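Local coordinates for hypothetical protein Atu2299 (Agrobacterium tumefaciens, PDB 2HLY), which is of unknown function but probably shares ancestry with the papain-like (clan CA) cysteine peptidases, at residues G42-I45 with L46-H49; A154-H157 with K158-M161. One frame throughout, in Å; residues are numbered along the deposited sequence.

Interaction 1. Residues G42-I45 with L46-H49; sequences GAFI and LQQH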
# COMPACT_ATOMS: atom_id res chain seq x y z
N GLY A 42 0.77 6.24 1.51
CA GLY A 42 0.24 5.76 2.79
C GLY A 42 1.05 6.27 3.97
O GLY A 42 0.51 6.81 4.94
N ALA A 43 2.37 6.13 3.88
CA ALA A 43 3.27 6.63 4.91
C ALA A 43 3.09 8.14 5.12
O ALA A 43 3.05 8.61 6.26
CB ALA A 43 4.71 6.30 4.56
N PHE A 44 2.95 8.88 4.02
CA PHE A 44 2.79 10.33 4.12
C PHE A 44 1.49 10.68 4.85
O PHE A 44 1.47 11.54 5.74
CB PHE A 44 2.81 10.95 2.73
CG PHE A 44 2.76 12.46 2.73
CD1 PHE A 44 3.70 13.21 3.45
CD2 PHE A 44 1.79 13.13 1.99
CE1 PHE A 44 3.65 14.62 3.44
CE2 PHE A 44 1.74 14.53 1.98
CZ PHE A 44 2.66 15.26 2.70
N ILE A 45 0.42 9.99 4.49
CA ILE A 45 -0.86 10.22 5.14
C ILE A 45 -0.76 9.87 6.63
O ILE A 45 -1.26 10.61 7.49
CB ILE A 45 -1.97 9.42 4.44
CG1 ILE A 45 -2.23 10.02 3.06
CG2 ILE A 45 -3.24 9.36 5.32
CD1 ILE A 45 -3.13 9.15 2.11
N LEU A 46 -0.09 8.77 6.96
CA LEU A 46 0.08 8.43 8.37
C LEU A 46 0.88 9.48 9.14
O LEU A 46 0.52 9.84 10.26
CB LEU A 46 0.74 7.06 8.52
CG LEU A 46 -0.11 5.88 8.06
CD1 LEU A 46 0.74 4.62 8.13
CD2 LEU A 46 -1.37 5.74 8.91
N GLN A 47 1.96 9.95 8.54
CA GLN A 47 2.77 11.01 9.14
C GLN A 47 1.92 12.26 9.40
O GLN A 47 1.95 12.83 10.49
CB GLN A 47 3.92 11.37 8.22
CG GLN A 47 5.00 10.32 8.21
CD GLN A 47 5.93 10.49 7.03
OE1 GLN A 47 5.97 11.55 6.39
NE2 GLN A 47 6.67 9.44 6.72
N GLN A 48 1.15 12.66 8.39
CA GLN A 48 0.42 13.93 8.42
C GLN A 48 -0.84 13.91 9.28
O GLN A 48 -1.17 14.91 9.93
CB GLN A 48 0.07 14.39 6.99
CG GLN A 48 1.27 14.82 6.17
CD GLN A 48 1.92 16.07 6.74
OE1 GLN A 48 1.22 17.00 7.14
NE2 GLN A 48 3.25 16.09 6.81
N HIS A 49 -1.55 12.78 9.28
CA HIS A 49 -2.83 12.65 10.00
C HIS A 49 -2.79 11.92 11.33
O HIS A 49 -3.68 12.13 12.17
CB HIS A 49 -3.86 11.98 9.11
CG HIS A 49 -4.33 12.84 7.99
ND1 HIS A 49 -5.48 13.60 8.06
CD2 HIS A 49 -3.80 13.08 6.76
CE1 HIS A 49 -5.65 14.25 6.92
NE2 HIS A 49 -4.64 13.95 6.12
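F44 and Q48 meet one turn apart on the alpha-helix 31-50, near its C-terminal end. The backbone pattern is the i to i+4 series: L46 N, Q47 N, Q48 N and H49 N donate in turn to the carbonyls of G42, A43, F44 and I45, the last pair closing at 2.8 Å between H49 N and I45 O.

Among side-chain contacts, the main one is a CH-pi contact. F44 carries its CG anti to the backbone N (chi1 -175°), which lets the ring stand out from the helix, leaning slightly toward the C-terminal end and so within reach of Q48. Q48 bends at chi2 (-66°) and lays CG over one ring face, offset toward the rim, 3.9 Å from the F44 centroid. Q47 stands differently: its extended chain brings OE1 to the ring edge, 4.1 Å from F44 CD1, with the amide plane almost perpendicular to the ring. The Q47 amide is held by NE2 bonding to A54 O of strand 54-58.

The nonpolar side is buried. I45 packs on A169 of helix 160-172, and L46 on V92 of strand 89-94. H49 gives NE2 to A170 O, while its CD2 lies 4.0 Å from I45 CG2.

Interaction 2. Residues A154-H157 with K158-M161; sequences ADWH and KQAM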
# COMPACT_ATOMS: atom_id res chain seq x y z
N ALA A 154 15.13 6.25 -6.85
CA ALA A 154 16.20 7.23 -7.11
C ALA A 154 15.76 8.44 -7.93
O ALA A 154 16.27 9.55 -7.71
CB ALA A 154 17.42 6.55 -7.75
N ASP A 155 14.82 8.25 -8.85
CA ASP A 155 14.42 9.33 -9.76
C ASP A 155 13.13 10.03 -9.33
O ASP A 155 12.68 10.97 -10.00
CB ASP A 155 14.26 8.81 -11.20
CG ASP A 155 15.59 8.36 -11.82
OD1 ASP A 155 16.65 8.91 -11.44
OD2 ASP A 155 15.56 7.44 -12.67
N TRP A 156 12.54 9.57 -8.23
CA TRP A 156 11.25 10.11 -7.79
C TRP A 156 11.28 11.60 -7.42
O TRP A 156 10.31 12.31 -7.70
CB TRP A 156 10.68 9.28 -6.64
CG TRP A 156 9.86 8.13 -7.13
CD1 TRP A 156 10.14 7.32 -8.20
CD2 TRP A 156 8.62 7.65 -6.58
NE1 TRP A 156 9.15 6.36 -8.34
CE2 TRP A 156 8.21 6.55 -7.36
CE3 TRP A 156 7.83 8.05 -5.49
CZ2 TRP A 156 7.01 5.85 -7.11
CZ3 TRP A 156 6.64 7.35 -5.24
CH2 TRP A 156 6.25 6.27 -6.04
N HIS A 157 12.37 12.04 -6.79
CA HIS A 157 12.52 13.46 -6.40
C HIS A 157 12.53 14.43 -7.60
O HIS A 157 12.16 15.60 -7.45
CB HIS A 157 13.79 13.66 -5.55
CG HIS A 157 15.06 13.46 -6.32
ND1 HIS A 157 15.81 14.51 -6.81
CD2 HIS A 157 15.71 12.33 -6.70
CE1 HIS A 157 16.86 14.04 -7.46
NE2 HIS A 157 16.82 12.72 -7.40
N LYS A 158 12.93 13.93 -8.77
CA LYS A 158 12.97 14.72 -10.01
C LYS A 158 11.61 14.87 -10.68
O LYS A 158 11.48 15.55 -11.70
CB LYS A 158 13.86 14.05 -11.06
CG LYS A 158 15.27 13.71 -10.66
CD LYS A 158 15.92 13.04 -11.86
CE LYS A 158 17.08 12.15 -11.47
NZ LYS A 158 17.48 11.30 -12.63
N GLN A 159 10.61 14.19 -10.13
CA GLN A 159 9.30 14.14 -10.77
C GLN A 159 8.31 14.91 -9.91
O GLN A 159 7.72 14.35 -8.98
CB GLN A 159 8.86 12.69 -10.99
CG GLN A 159 9.85 11.87 -11.80
CD GLN A 159 9.52 10.39 -11.81
OE1 GLN A 159 8.41 9.99 -12.16
NE2 GLN A 159 10.49 9.56 -11.44
N ALA A 160 8.14 16.19 -10.22
CA ALA A 160 7.32 17.09 -9.41
C ALA A 160 5.88 16.61 -9.24
O ALA A 160 5.25 16.86 -8.19
CB ALA A 160 7.35 18.50 -9.99
N MET A 161 5.35 15.94 -10.26
CA MET A 161 3.98 15.43 -10.26
C MET A 161 3.70 14.47 -9.09
O MET A 161 2.59 14.44 -8.56
CB MET A 161 3.63 14.78 -11.61
CG MET A 161 2.49 13.78 -11.58
SD MET A 161 3.11 12.08 -11.43
CE MET A 161 2.01 11.36 -10.23
O HOH W 1 8.25 13.88 -6.64
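D155 O is the acceptor on which the two segments turn: K158 N reaches it at 3.2 Å, an i to i+3 link, and Q159 N repeats the spacing to W156 O at 3.1 Å. Both donors stand well above the carbonyl planes, and the nearest CA atoms beyond the peptide junction, those of W156 and Q159, are 5.4 Å apart. Water 1 also donates to W156 O, at 2.8 Å.

Q159 turns its extended side chain back over the same carbonyl. Its NE2 donates to D155 O at 3.0 Å from the face opposite K158 N, with the oxygen close to the amide plane, so a backbone and a side-chain donor grip one acceptor.

The side chains of D155 and K158 run alongside each other in the same direction. The extended lysine places NZ 2.8 Å from D155 OD1 in a salt bridge, meeting the carboxylate from above its plane, 60° out. On the H157 side, K158 CG sits over one ring face, 3.8 Å from the H157 centroid, as a CH-pi contact. H157 chi1 of 68° sets CG between its own backbone N and carbonyl carbon, bringing the ring over K158 N.

W156 faces inward instead, packing on M36 and T40 of helix 31-50 and meeting the ring of Y37, which ties this surface segment to the fold. The successive i to i+3 bonds, with phi and psi of W156, H157 and K158 all in the helical region, are characteristic of two overlapping type I beta-turns, 155-158 and 156-159, between helices 146-152 and 160-172.

In the fold
Interaction 1 comes first along the chain, inside helix 31-50; interaction 2 follows more than a hundred residues later, in the connection leading into helix 160-172. They lie about 19 Å apart between centres and about 9 Å between nearest atoms, so they do not touch. The two helices join them indirectly. Residues 42-49 meet the middle and later part of helix 160-172, while W156, just before that helix, and M161, at its start and touching Y37, meet the first half of helix 31-50. This pairing order suggests that the helices run in roughly the same direction. Interaction 1 is partly buried, its centre about 12 Å from that of the chain; interaction 2 is superficial, at about 19 Å.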